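Long-range contacts in XC6422 protein (Xanthomonas campestris, PDB 2FUK), which probably acts as a hydrolase, being a small, lidless member of the serine alpha/beta-hydrolases: residues 4-9 with 106-111; 20-25 with 81-86; 75-80 with 94-99; 113-118 with 132-137. One frame throughout, in Å; residues are numbered along the deposited sequence.

Contact 1: 4-9 with 106-111; sequences PLFPTE and AQRPTD
Phe6 meets Gln107 and Arg108 where the N-terminal arm of this alpha/beta-hydrolase, still ahead of its first strand 11-17, packs against the C-terminal end of helix 92-107. Arg108 is the first residue to leave helical backbone angles, and a type I beta turn from Arg108 to Asp111 follows, closed by Asp111 N donating to Arg108 O. The contact is small, burying 206 Å² in all, and lies at the surface. With CG of Phe6 anti to its own backbone nitrogen (chi1 -160°), the ring reaches past Gln107 and offers one face to the arginine. Arg108 CG stands over the ring centre, 3.9 Å from the Phe6 centroid and only 4° off the normal, which is the geometry of a CH-pi contact; CD follows over the same face, 4.0 Å from Phe6 CD2. Gln107 runs past Phe6 in the opposite direction, its CB 3.6 Å from Phe6 CB. Beyond the two segments, Trp103 of the same helix donates from NE1 to Pro4 O and its ring meets the Phe6 ring, while Val26 of strand 20-27 also touches Phe6. Bends at chi2 and chi3 of Arg108 turn its guanidinium back to its own turn, the ring and guanidinium planes standing 38° apart. There it grips Asp111 side-on: NE donates to OD2 of Asp111, which is met from above the carboxylate plane and also bonds Thr39 OG1, and Arg108 NH2 reaches Asp111 OD1 at 2.9 Å, on the syn side but well out of that plane.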
loop_
_atom_site.group_PDB
_atom_site.type_symbol
_atom_site.label_atom_id
_atom_site.label_comp_id
_atom_site.label_asym_id
_atom_site.label_seq_id
_atom_site.Cartn_x
_atom_site.Cartn_y
_atom_site.Cartn_z
ATOM N N PRO A 4 -1.964 -26.764 15.314
ATOM C CA PRO A 4 -2.372 -25.369 15.082
ATOM C C PRO A 4 -3.562 -25.129 14.150
ATOM O O PRO A 4 -3.750 -25.817 13.143
ATOM C CB PRO A 4 -1.088 -24.723 14.564
ATOM C CG PRO A 4 -0.459 -25.840 13.809
ATOM C CD PRO A 4 -0.628 -27.009 14.742
ATOM N N LEU A 5 -4.359 -24.127 14.508
ATOM C CA LEU A 5 -5.547 -23.756 13.749
ATOM C C LEU A 5 -5.248 -22.580 12.838
ATOM O O LEU A 5 -4.537 -21.664 13.230
ATOM C CB LEU A 5 -6.664 -23.353 14.711
ATOM C CG LEU A 5 -7.082 -24.409 15.733
ATOM C CD1 LEU A 5 -7.787 -23.749 16.907
ATOM C CD2 LEU A 5 -7.974 -25.430 15.052
ATOM N N PHE A 6 -5.781 -22.604 11.619
ATOM C CA PHE A 6 -5.569 -21.489 10.710
ATOM C C PHE A 6 -6.391 -20.365 11.340
ATOM O O PHE A 6 -7.593 -20.512 11.562
ATOM C CB PHE A 6 -6.099 -21.818 9.315
ATOM C CG PHE A 6 -5.514 -20.961 8.231
ATOM C CD1 PHE A 6 -4.339 -21.335 7.583
ATOM C CD2 PHE A 6 -6.128 -19.772 7.865
ATOM C CE1 PHE A 6 -3.792 -20.531 6.579
ATOM C CE2 PHE A 6 -5.590 -18.968 6.869
ATOM C CZ PHE A 6 -4.423 -19.348 6.225
ATOM N N PRO A 7 -5.749 -19.230 11.648
ATOM C CA PRO A 7 -6.445 -18.098 12.270
ATOM C C PRO A 7 -7.426 -17.329 11.382
ATOM O O PRO A 7 -7.314 -17.330 10.156
ATOM C CB PRO A 7 -5.292 -17.234 12.768
ATOM C CG PRO A 7 -4.256 -17.430 11.705
ATOM C CD PRO A 7 -4.327 -18.921 11.416
ATOM N N THR A 8 -8.408 -16.697 12.017
ATOM C CA THR A 8 -9.401 -15.906 11.300
ATOM C C THR A 8 -9.167 -14.439 11.629
ATOM O O THR A 8 -10.004 -13.585 11.344
ATOM C CB THR A 8 -10.838 -16.282 11.702
ATOM O OG1 THR A 8 -11.023 -16.039 13.103
ATOM C CG2 THR A 8 -11.097 -17.745 11.402
ATOM N N GLU A 9 -8.006 -14.174 12.221
ATOM C CA GLU A 9 -7.556 -12.833 12.605
ATOM C C GLU A 9 -6.040 -12.966 12.385
ATOM O O GLU A 9 -5.483 -14.037 12.624
ATOM C CB GLU A 9 -7.882 -12.603 14.088
ATOM C CG GLU A 9 -8.194 -11.175 14.517
ATOM C CD GLU A 9 -9.461 -10.589 13.894
ATOM O OE1 GLU A 9 -10.580 -11.138 14.064
ATOM O OE2 GLU A 9 -9.340 -9.548 13.236
ATOM N N ALA A 106 -4.427 -28.253 4.145
ATOM C CA ALA A 106 -5.325 -29.016 5.001
ATOM C C ALA A 106 -6.340 -28.091 5.652
ATOM O O ALA A 106 -7.525 -28.422 5.760
ATOM C CB ALA A 106 -4.528 -29.760 6.076
ATOM N N GLN A 107 -5.869 -26.925 6.073
ATOM C CA GLN A 107 -6.720 -25.944 6.742
ATOM C C GLN A 107 -7.578 -25.117 5.788
ATOM O O GLN A 107 -8.626 -24.608 6.177
ATOM C CB GLN A 107 -5.852 -25.008 7.584
ATOM C CG GLN A 107 -5.143 -25.700 8.735
ATOM C CD GLN A 107 -6.061 -25.953 9.911
ATOM O OE1 GLN A 107 -5.993 -27.001 10.548
ATOM N NE2 GLN A 107 -6.922 -24.982 10.213
ATOM N N ARG A 108 -7.121 -24.973 4.548
ATOM C CA ARG A 108 -7.835 -24.206 3.528
ATOM C C ARG A 108 -7.955 -25.072 2.273
ATOM O O ARG A 108 -7.355 -24.766 1.241
ATOM C CB ARG A 108 -7.044 -22.938 3.198
ATOM C CG ARG A 108 -6.843 -21.984 4.368
ATOM C CD ARG A 108 -8.132 -21.275 4.711
ATOM N NE ARG A 108 -8.734 -20.702 3.511
ATOM C CZ ARG A 108 -9.977 -20.232 3.442
ATOM N NH1 ARG A 108 -10.766 -20.250 4.511
ATOM N NH2 ARG A 108 -10.446 -19.779 2.283
ATOM N N PRO A 109 -8.734 -26.166 2.347
ATOM C CA PRO A 109 -8.930 -27.091 1.228
ATOM C C PRO A 109 -9.560 -26.535 -0.040
ATOM O O PRO A 109 -9.431 -27.153 -1.094
ATOM C CB PRO A 109 -9.762 -28.213 1.850
ATOM C CG PRO A 109 -10.560 -27.494 2.875
ATOM C CD PRO A 109 -9.528 -26.596 3.513
ATOM N N THR A 110 -10.229 -25.384 0.029
ATOM C CA THR A 110 -10.822 -24.842 -1.193
ATOM C C THR A 110 -9.998 -23.724 -1.835
ATOM O O THR A 110 -10.388 -23.176 -2.865
ATOM C CB THR A 110 -12.275 -24.332 -0.974
ATOM O OG1 THR A 110 -12.282 -23.251 -0.036
ATOM C CG2 THR A 110 -13.166 -25.458 -0.468
ATOM N N ASP A 111 -8.859 -23.392 -1.232
ATOM C CA ASP A 111 -7.974 -22.355 -1.774
ATOM C C ASP A 111 -6.945 -22.989 -2.688
ATOM O O ASP A 111 -6.731 -24.201 -2.650
ATOM C CB ASP A 111 -7.157 -21.670 -0.669
ATOM C CG ASP A 111 -7.927 -20.616 0.081
ATOM O OD1 ASP A 111 -9.128 -20.426 -0.193
ATOM O OD2 ASP A 111 -7.306 -19.971 0.956
#

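Contact 2: 20-25 with 81-86; sequences GPLDVA and GTSAGS
Strand 20-27, next to the edge of the central sheet, is met near its start by the loop that leaves strand 71-75 on the way to helix 92-107. The touching parts run nearly antiparallel, with end-to-end directions 161° apart, yet the loop forms no regular strand. Asp23 supplies the main polar grip. The side chains of Asp23 and Thr82 cross at about a right angle: Asp23 OD1 accepts from Thr82 N at 2.7 Å through its syn lone pair, and OD2 accepts a hydrogen bond from Thr82 OG1 at 2.6 Å, on the syn side but somewhat out of plane. Ser83 OG stands beside its own backbone nitrogen (chi1 -81°), where it accepts from Asp23 N at 2.9 Å in a nearly straight bond (167°). That hydroxyl also bonds Asn76 O, and Asn76 ND2 reaches Asp23 OD1, so one asparagine braces both sides. Toward the start of the strand, Ala84 N donates to Pro21 O at 3.0 Å, and Pro21 CD rests 3.7 Å from Ala84 CB. Gly20 passes Ala84 with backbone angles that call for glycine. Both carboxylate oxygens of Asp23 thus accept hydrogen bonds from Thr82, an arrangement that would be expected to favour the ionised acid and restrict its rotation.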
loop_
_atom_site.group_PDB
_atom_site.type_symbol
_atom_site.label_atom_id
_atom_site.label_comp_id
_atom_site.label_asym_id
_atom_site.label_seq_id
_atom_site.Cartn_x
_atom_site.Cartn_y
_atom_site.Cartn_z
ATOM N N GLY A 20 11.478 -29.984 14.125
ATOM C CA GLY A 20 11.053 -29.249 15.300
ATOM C C GLY A 20 10.133 -28.094 14.950
ATOM O O GLY A 20 9.744 -27.937 13.792
ATOM N N PRO A 21 9.783 -27.256 15.937
ATOM C CA PRO A 21 8.902 -26.092 15.786
ATOM C C PRO A 21 9.340 -25.103 14.710
ATOM O O PRO A 21 10.532 -24.908 14.476
ATOM C CB PRO A 21 8.932 -25.454 17.177
ATOM C CG PRO A 21 9.227 -26.615 18.079
ATOM C CD PRO A 21 10.287 -27.345 17.318
ATOM N N LEU A 22 8.356 -24.487 14.059
ATOM C CA LEU A 22 8.603 -23.483 13.027
ATOM C C LEU A 22 7.762 -22.251 13.348
ATOM O O LEU A 22 6.562 -22.362 13.613
ATOM C CB LEU A 22 8.211 -24.013 11.636
ATOM C CG LEU A 22 9.053 -25.108 10.975
ATOM C CD1 LEU A 22 8.366 -25.596 9.692
ATOM C CD2 LEU A 22 10.442 -24.576 10.666
ATOM N N ASP A 23 8.394 -21.081 13.346
ATOM C CA ASP A 23 7.687 -19.831 13.601
ATOM C C ASP A 23 6.868 -19.519 12.364
ATOM O O ASP A 23 7.398 -19.519 11.247
ATOM C CB ASP A 23 8.667 -18.685 13.823
ATOM C CG ASP A 23 9.542 -18.890 15.032
ATOM O OD1 ASP A 23 10.624 -18.281 15.060
ATOM O OD2 ASP A 23 9.144 -19.637 15.955
ATOM N N VAL A 24 5.585 -19.244 12.563
ATOM C CA VAL A 24 4.689 -18.945 11.458
ATOM C C VAL A 24 3.877 -17.684 11.729
ATOM O O VAL A 24 3.563 -17.369 12.874
ATOM C CB VAL A 24 3.722 -20.139 11.221
ATOM C CG1 VAL A 24 2.680 -19.793 10.168
ATOM C CG2 VAL A 24 4.518 -21.354 10.778
ATOM N N ALA A 25 3.561 -16.950 10.669
ATOM C CA ALA A 25 2.744 -15.752 10.796
ATOM C C ALA A 25 1.746 -15.775 9.650
ATOM O O ALA A 25 2.123 -15.987 8.502
ATOM C CB ALA A 25 3.609 -14.499 10.721
ATOM N N GLY A 81 15.114 -17.329 14.219
ATOM C CA GLY A 81 14.169 -16.961 15.261
ATOM C C GLY A 81 14.091 -18.111 16.240
ATOM O O GLY A 81 15.123 -18.555 16.753
ATOM N N THR A 82 12.884 -18.594 16.516
ATOM C CA THR A 82 12.744 -19.734 17.411
ATOM C C THR A 82 12.364 -21.015 16.665
ATOM O O THR A 82 11.816 -21.955 17.246
ATOM C CB THR A 82 11.751 -19.453 18.576
ATOM O OG1 THR A 82 10.529 -18.890 18.081
ATOM C CG2 THR A 82 12.391 -18.480 19.574
ATOM N N SER A 83 12.651 -21.049 15.365
ATOM C CA SER A 83 12.397 -22.251 14.584
ATOM C C SER A 83 13.600 -23.113 14.936
ATOM O O SER A 83 14.742 -22.668 14.819
ATOM C CB SER A 83 12.395 -21.954 13.079
ATOM O OG SER A 83 11.148 -21.414 12.667
ATOM N N ALA A 84 13.341 -24.335 15.384
ATOM C CA ALA A 84 14.413 -25.237 15.777
ATOM C C ALA A 84 15.275 -25.710 14.606
ATOM O O ALA A 84 14.914 -25.540 13.435
ATOM C CB ALA A 84 13.826 -26.434 16.498
ATOM N N GLY A 85 16.423 -26.298 14.938
ATOM C CA GLY A 85 17.312 -26.833 13.924
ATOM C C GLY A 85 18.471 -25.965 13.485
ATOM O O GLY A 85 18.722 -24.896 14.037
ATOM N N SER A 86 19.187 -26.449 12.476
ATOM C CA SER A 86 20.326 -25.725 11.928
ATOM C C SER A 86 20.234 -25.588 10.406
ATOM O O SER A 86 19.654 -26.434 9.720
ATOM C CB SER A 86 21.635 -26.421 12.319
ATOM O OG SER A 86 21.577 -27.803 12.027
#

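Contact 3: 75-80 with 94-99; sequences FNFRSV and QDDLRA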
loop_
_atom_site.group_PDB
_atom_site.type_symbol
_atom_site.label_atom_id
_atom_site.label_comp_id
_atom_site.label_asym_id
_atom_site.label_seq_id
_atom_site.Cartn_x
_atom_site.Cartn_y
_atom_site.Cartn_z
ATOM N N PHE A 75 7.042 -17.511 7.424
ATOM C CA PHE A 75 7.577 -18.433 8.414
ATOM C C PHE A 75 9.093 -18.403 8.431
ATOM O O PHE A 75 9.739 -17.995 7.459
ATOM C CB PHE A 75 7.067 -19.865 8.142
ATOM C CG PHE A 75 7.757 -20.564 6.999
ATOM C CD1 PHE A 75 8.816 -21.436 7.236
ATOM C CD2 PHE A 75 7.333 -20.366 5.687
ATOM C CE1 PHE A 75 9.445 -22.107 6.185
ATOM C CE2 PHE A 75 7.949 -21.026 4.631
ATOM C CZ PHE A 75 9.009 -21.901 4.877
ATOM N N ASN A 76 9.658 -18.815 9.560
ATOM C CA ASN A 76 11.099 -18.860 9.703
ATOM C C ASN A 76 11.619 -20.254 9.383
ATOM O O ASN A 76 11.097 -21.248 9.885
ATOM C CB ASN A 76 11.508 -18.487 11.132
ATOM C CG ASN A 76 11.453 -16.999 11.380
ATOM O OD1 ASN A 76 11.612 -16.210 10.458
ATOM N ND2 ASN A 76 11.249 -16.607 12.636
ATOM N N PHE A 77 12.627 -20.323 8.518
ATOM C CA PHE A 77 13.244 -21.597 8.176
ATOM C C PHE A 77 13.956 -22.083 9.433
ATOM O O PHE A 77 14.194 -21.306 10.361
ATOM C CB PHE A 77 14.280 -21.421 7.060
ATOM C CG PHE A 77 13.691 -21.306 5.680
ATOM C CD1 PHE A 77 12.873 -22.306 5.168
ATOM C CD2 PHE A 77 13.985 -20.207 4.874
ATOM C CE1 PHE A 77 12.356 -22.218 3.864
ATOM C CE2 PHE A 77 13.477 -20.109 3.577
ATOM C CZ PHE A 77 12.661 -21.116 3.070
ATOM N N ARG A 78 14.296 -23.365 9.466
ATOM C CA ARG A 78 14.994 -23.922 10.616
ATOM C C ARG A 78 16.198 -23.046 11.009
ATOM O O ARG A 78 16.878 -22.488 10.149
ATOM C CB ARG A 78 15.467 -25.342 10.293
ATOM C CG ARG A 78 16.415 -25.416 9.111
ATOM C CD ARG A 78 16.687 -26.857 8.714
ATOM N NE ARG A 78 15.460 -27.578 8.396
ATOM C CZ ARG A 78 15.407 -28.887 8.178
ATOM N NH1 ARG A 78 16.520 -29.608 8.249
ATOM N NH2 ARG A 78 14.250 -29.471 7.893
ATOM N N SER A 79 16.440 -22.943 12.316
ATOM C CA SER A 79 17.543 -22.172 12.895
ATOM C C SER A 79 17.322 -20.665 13.002
ATOM O O SER A 79 18.094 -19.979 13.665
ATOM C CB SER A 79 18.854 -22.429 12.134
ATOM O OG SER A 79 19.019 -21.531 11.051
ATOM N N VAL A 80 16.271 -20.151 12.368
ATOM C CA VAL A 80 15.983 -18.720 12.419
ATOM C C VAL A 80 14.915 -18.415 13.472
ATOM O O VAL A 80 13.937 -19.152 13.613
ATOM C CB VAL A 80 15.527 -18.207 11.037
ATOM C CG1 VAL A 80 15.096 -16.749 11.126
ATOM C CG2 VAL A 80 16.668 -18.352 10.043
ATOM N N GLN A 94 13.519 -27.084 2.203
ATOM C CA GLN A 94 12.440 -27.437 1.286
ATOM C C GLN A 94 11.413 -28.262 2.045
ATOM O O GLN A 94 10.215 -28.190 1.769
ATOM C CB GLN A 94 12.965 -28.260 0.115
ATOM C CG GLN A 94 13.777 -27.478 -0.894
ATOM C CD GLN A 94 14.331 -28.380 -1.976
ATOM O OE1 GLN A 94 13.575 -29.035 -2.695
ATOM N NE2 GLN A 94 15.652 -28.433 -2.085
ATOM N N ASP A 95 11.888 -29.052 3.004
ATOM C CA ASP A 95 10.994 -29.880 3.801
ATOM C C ASP A 95 10.211 -28.996 4.764
ATOM O O ASP A 95 9.048 -29.275 5.054
ATOM C CB ASP A 95 11.778 -30.943 4.575
ATOM C CG ASP A 95 12.588 -31.852 3.661
ATOM O OD1 ASP A 95 12.130 -32.120 2.527
ATOM O OD2 ASP A 95 13.676 -32.312 4.085
ATOM N N ASP A 96 10.848 -27.937 5.261
ATOM C CA ASP A 96 10.176 -27.007 6.170
ATOM C C ASP A 96 9.032 -26.358 5.401
ATOM O O ASP A 96 7.918 -26.228 5.906
ATOM C CB ASP A 96 11.118 -25.893 6.648
ATOM C CG ASP A 96 12.228 -26.392 7.546
ATOM O OD1 ASP A 96 12.060 -27.448 8.186
ATOM O OD2 ASP A 96 13.269 -25.703 7.624
ATOM N N LEU A 97 9.326 -25.947 4.171
ATOM C CA LEU A 97 8.329 -25.317 3.313
ATOM C C LEU A 97 7.180 -26.297 3.057
ATOM O O LEU A 97 6.014 -25.906 3.065
ATOM C CB LEU A 97 8.962 -24.912 1.976
ATOM C CG LEU A 97 8.520 -23.625 1.266
ATOM C CD1 LEU A 97 8.780 -23.791 -0.214
ATOM C CD2 LEU A 97 7.060 -23.296 1.518
ATOM N N ARG A 98 7.508 -27.570 2.833
ATOM C CA ARG A 98 6.466 -28.565 2.583
ATOM C C ARG A 98 5.521 -28.699 3.772
ATOM O O ARG A 98 4.318 -28.864 3.592
ATOM C CB ARG A 98 7.067 -29.943 2.256
ATOM C CG ARG A 98 5.990 -31.025 2.054
ATOM C CD ARG A 98 6.388 -32.107 1.057
ATOM N NE ARG A 98 7.368 -33.064 1.570
ATOM C CZ ARG A 98 7.107 -33.966 2.514
ATOM N NH1 ARG A 98 5.897 -34.035 3.056
ATOM N NH2 ARG A 98 8.050 -34.817 2.895
ATOM N N ALA A 99 6.067 -28.642 4.984
ATOM C CA ALA A 99 5.244 -28.762 6.182
ATOM C C ALA A 99 4.246 -27.610 6.258
ATOM O O ALA A 99 3.088 -27.796 6.635
ATOM C CB ALA A 99 6.130 -28.766 7.423
#
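Both Phe77 and Arg78 turn an edge to Asp96: Asp96 OD2 lies near the plane of the Phe77 ring, 4.2 Å from Phe77 CD1, and Asp96 CG lies in plane at the edge of the Arg78 guanidinium, although the carboxylate is turned 43° from it. The Phe75 ring is approached obliquely, its CZ 3.8 Å from Leu97 CA and its CE2 4.0 Å from Leu97 CD2, and its plane is almost perpendicular (86°) to the carboxylate of Asp96. Arg78 holds Asp96 side-on in a salt bridge, NE to OD2 and NH2 to OD1, both at 3.0 Å. A chi1 of 60° sets Arg78 CG between backbone nitrogen and carbonyl carbon, and the bend at chi3 folds the guanidinium back to the same acid that its own backbone reaches. Arg78 N donates to Asp96 OD2 at 3.1 Å, coming from the opposite face of the carboxylate to NE. One oxygen therefore ties both the backbone and the side chain of Arg78, at the second position of the type II turn Phe77-Val80, and this buried carboxylate would be expected to stay ionised. Around the contact, the loop after strand 71-75 is pinned to helix 92-107; Ile41 of strand 38-43 touches both Phe75 and Leu97, and Phe77 meets Phe120 and Val124 of helix 120-132, near the probable nucleophile elbow.

Contact 4: 113-118 with 132-137; sequences LWLAGF and LEPQVL
Leu115, Leu132, Pro134 and Leu137 form the apolar centre on one side of the sheet, where strand 112-118 runs parallel to strand 136-140 after the beta-alpha-beta crossover through helix 120-132. Leu115 crosses Pro134 at about a right angle, its CG 3.7 Å from Pro134 CB, and Leu115 CD1 touches Leu132 CD1 at the end of the helix. Leu137, with CG anti to its backbone nitrogen (chi1 177°), turns CD1 to 3.9 Å from Leu115 CB. On the other side of the sheet Trp114 and Val136 lie side by side, pointing the same way. Val136 CB stands 3.5 Å from the centroid of the Trp114 five-membered ring, 9° off its normal, a CH-pi contact, and Val136 CG2 reaches 3.4 Å from Trp114 CE2. Helix 92-107 flanks the leucine side through Ala101, which touches Leu113 and Leu132, while Arg105 NH2 bonds Leu132 O. Gly117, near the end of the strand, is the first glycine of a GxSxG pattern, probably the nucleophile elbow. Outward from these layers, the backbones join: Leu115 N donates to Val136 O at 2.9 Å with an angle of 170°, and Gln135 N to Leu113 O at 2.7 Å. Gln135 N, not Val136 N, thus takes Leu113 O, and Val136 N is buried without a partner in the model; the pairing is regular only from Leu115 on, where Ile138 also bonds its backbone.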
loop_
_atom_site.group_PDB
_atom_site.type_symbol
_atom_site.label_atom_id
_atom_site.label_comp_id
_atom_site.label_asym_id
_atom_site.label_seq_id
_atom_site.Cartn_x
_atom_site.Cartn_y
_atom_site.Cartn_z
ATOM N N LEU A 113 -2.810 -22.640 -4.023
ATOM C CA LEU A 113 -1.574 -22.217 -3.384
ATOM C C LEU A 113 -0.587 -21.446 -4.250
ATOM O O LEU A 113 -0.242 -21.859 -5.357
ATOM C CB LEU A 113 -0.866 -23.440 -2.805
ATOM C CG LEU A 113 0.460 -23.179 -2.092
ATOM C CD1 LEU A 113 0.202 -22.545 -0.740
ATOM C CD2 LEU A 113 1.203 -24.497 -1.927
ATOM N N TRP A 114 -0.130 -20.316 -3.723
ATOM C CA TRP A 114 0.866 -19.503 -4.407
ATOM C C TRP A 114 2.128 -19.538 -3.551
ATOM O O TRP A 114 2.049 -19.552 -2.329
ATOM C CB TRP A 114 0.392 -18.054 -4.538
ATOM C CG TRP A 114 -0.625 -17.818 -5.619
ATOM C CD1 TRP A 114 -1.513 -18.724 -6.132
ATOM C CD2 TRP A 114 -0.919 -16.567 -6.247
ATOM N NE1 TRP A 114 -2.349 -18.105 -7.037
ATOM C CE2 TRP A 114 -2.004 -16.782 -7.125
ATOM C CE3 TRP A 114 -0.372 -15.280 -6.149
ATOM C CZ2 TRP A 114 -2.557 -15.753 -7.904
ATOM C CZ3 TRP A 114 -0.920 -14.260 -6.922
ATOM C CH2 TRP A 114 -2.002 -14.505 -7.787
ATOM N N LEU A 115 3.289 -19.570 -4.197
ATOM C CA LEU A 115 4.559 -19.580 -3.485
ATOM C C LEU A 115 5.395 -18.408 -3.970
ATOM O O LEU A 115 5.369 -18.060 -5.150
ATOM C CB LEU A 115 5.327 -20.887 -3.736
ATOM C CG LEU A 115 4.766 -22.204 -3.189
ATOM C CD1 LEU A 115 5.719 -23.349 -3.545
ATOM C CD2 LEU A 115 4.600 -22.110 -1.684
ATOM N N ALA A 116 6.124 -17.789 -3.050
ATOM C CA ALA A 116 6.994 -16.673 -3.396
ATOM C C ALA A 116 8.200 -16.739 -2.479
ATOM O O ALA A 116 8.145 -17.333 -1.404
ATOM C CB ALA A 116 6.266 -15.340 -3.207
ATOM N N GLY A 117 9.294 -16.132 -2.908
ATOM C CA GLY A 117 10.480 -16.146 -2.083
ATOM C C GLY A 117 11.453 -15.090 -2.535
ATOM O O GLY A 117 11.442 -14.684 -3.692
ATOM N N PHE A 118 12.288 -14.649 -1.605
ATOM C CA PHE A 118 13.305 -13.650 -1.882
ATOM C C PHE A 118 14.693 -14.262 -1.697
ATOM O O PHE A 118 15.003 -14.799 -0.631
ATOM C CB PHE A 118 13.109 -12.451 -0.947
ATOM C CG PHE A 118 14.248 -11.462 -0.962
ATOM C CD1 PHE A 118 14.836 -11.060 -2.159
ATOM C CD2 PHE A 118 14.718 -10.919 0.232
ATOM C CE1 PHE A 118 15.875 -10.132 -2.168
ATOM C CE2 PHE A 118 15.761 -9.986 0.236
ATOM C CZ PHE A 118 16.340 -9.591 -0.964
ATOM N N LEU A 132 5.449 -29.348 -4.630
ATOM C CA LEU A 132 4.294 -28.623 -4.103
ATOM C C LEU A 132 3.248 -28.134 -5.107
ATOM O O LEU A 132 2.154 -27.730 -4.714
ATOM C CB LEU A 132 4.790 -27.459 -3.244
ATOM C CG LEU A 132 5.699 -27.893 -2.087
ATOM C CD1 LEU A 132 6.125 -26.666 -1.284
ATOM C CD2 LEU A 132 4.972 -28.903 -1.200
ATOM N N GLU A 133 3.586 -28.180 -6.391
ATOM C CA GLU A 133 2.686 -27.778 -7.466
ATOM C C GLU A 133 1.853 -26.518 -7.213
ATOM O O GLU A 133 0.614 -26.558 -7.214
ATOM C CB GLU A 133 1.753 -28.939 -7.815
ATOM C CG GLU A 133 2.477 -30.234 -8.148
ATOM C CD GLU A 133 1.538 -31.320 -8.647
ATOM O OE1 GLU A 133 1.893 -32.517 -8.523
ATOM O OE2 GLU A 133 0.450 -30.976 -9.175
ATOM N N PRO A 134 2.519 -25.376 -6.996
ATOM C CA PRO A 134 1.814 -24.115 -6.752
ATOM C C PRO A 134 1.135 -23.620 -8.035
ATOM O O PRO A 134 1.557 -23.959 -9.143
ATOM C CB PRO A 134 2.929 -23.186 -6.296
ATOM C CG PRO A 134 4.111 -23.685 -7.103
ATOM C CD PRO A 134 3.977 -25.183 -6.926
ATOM N N GLN A 135 0.087 -22.823 -7.878
ATOM C CA GLN A 135 -0.632 -22.277 -9.023
ATOM C C GLN A 135 0.182 -21.125 -9.602
ATOM O O GLN A 135 0.192 -20.903 -10.814
ATOM C CB GLN A 135 -2.025 -21.805 -8.583
ATOM C CG GLN A 135 -2.807 -20.989 -9.612
ATOM C CD GLN A 135 -4.267 -20.795 -9.206
ATOM O OE1 GLN A 135 -5.166 -21.500 -9.695
ATOM N NE2 GLN A 135 -4.509 -19.849 -8.296
ATOM N N VAL A 136 0.866 -20.403 -8.718
ATOM C CA VAL A 136 1.706 -19.275 -9.097
ATOM C C VAL A 136 2.992 -19.304 -8.279
ATOM O O VAL A 136 2.967 -19.622 -7.087
ATOM C CB VAL A 136 1.001 -17.920 -8.823
ATOM C CG1 VAL A 136 2.020 -16.772 -8.865
ATOM C CG2 VAL A 136 -0.086 -17.678 -9.847
ATOM N N LEU A 137 4.111 -18.988 -8.927
ATOM C CA LEU A 137 5.406 -18.930 -8.251
ATOM C C LEU A 137 5.996 -17.545 -8.485
ATOM O O LEU A 137 5.989 -17.055 -9.611
ATOM C CB LEU A 137 6.371 -19.974 -8.813
ATOM C CG LEU A 137 7.786 -19.965 -8.218
ATOM C CD1 LEU A 137 7.743 -20.372 -6.749
ATOM C CD2 LEU A 137 8.671 -20.920 -9.004
#

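How the contacts relate
From the N terminus, residues 4-9 open the longest loop, which contact 1 closes at 106-111, fixing the leading arm to the end of helix 92-107. Contacts 2 and 3 both nest inside it and cross each other, since 75-80 precedes 81-86 while 94-99 follows. They also touch: Asn76 N probably donates to Asp23 O at 2.9 Å, so strand 20-27, the loop after strand 71-75 and helix 92-107 are tied together. Contact 4 comes later, in series with the others, and closes the short crossover around helix 120-132. Leu97 of contact 3 touches Leu132 at the end of that helix and Leu115 on strand 112-118 (Leu97 CD2 to Leu115 CD2 4.2 Å), linking helix 92-107 to both.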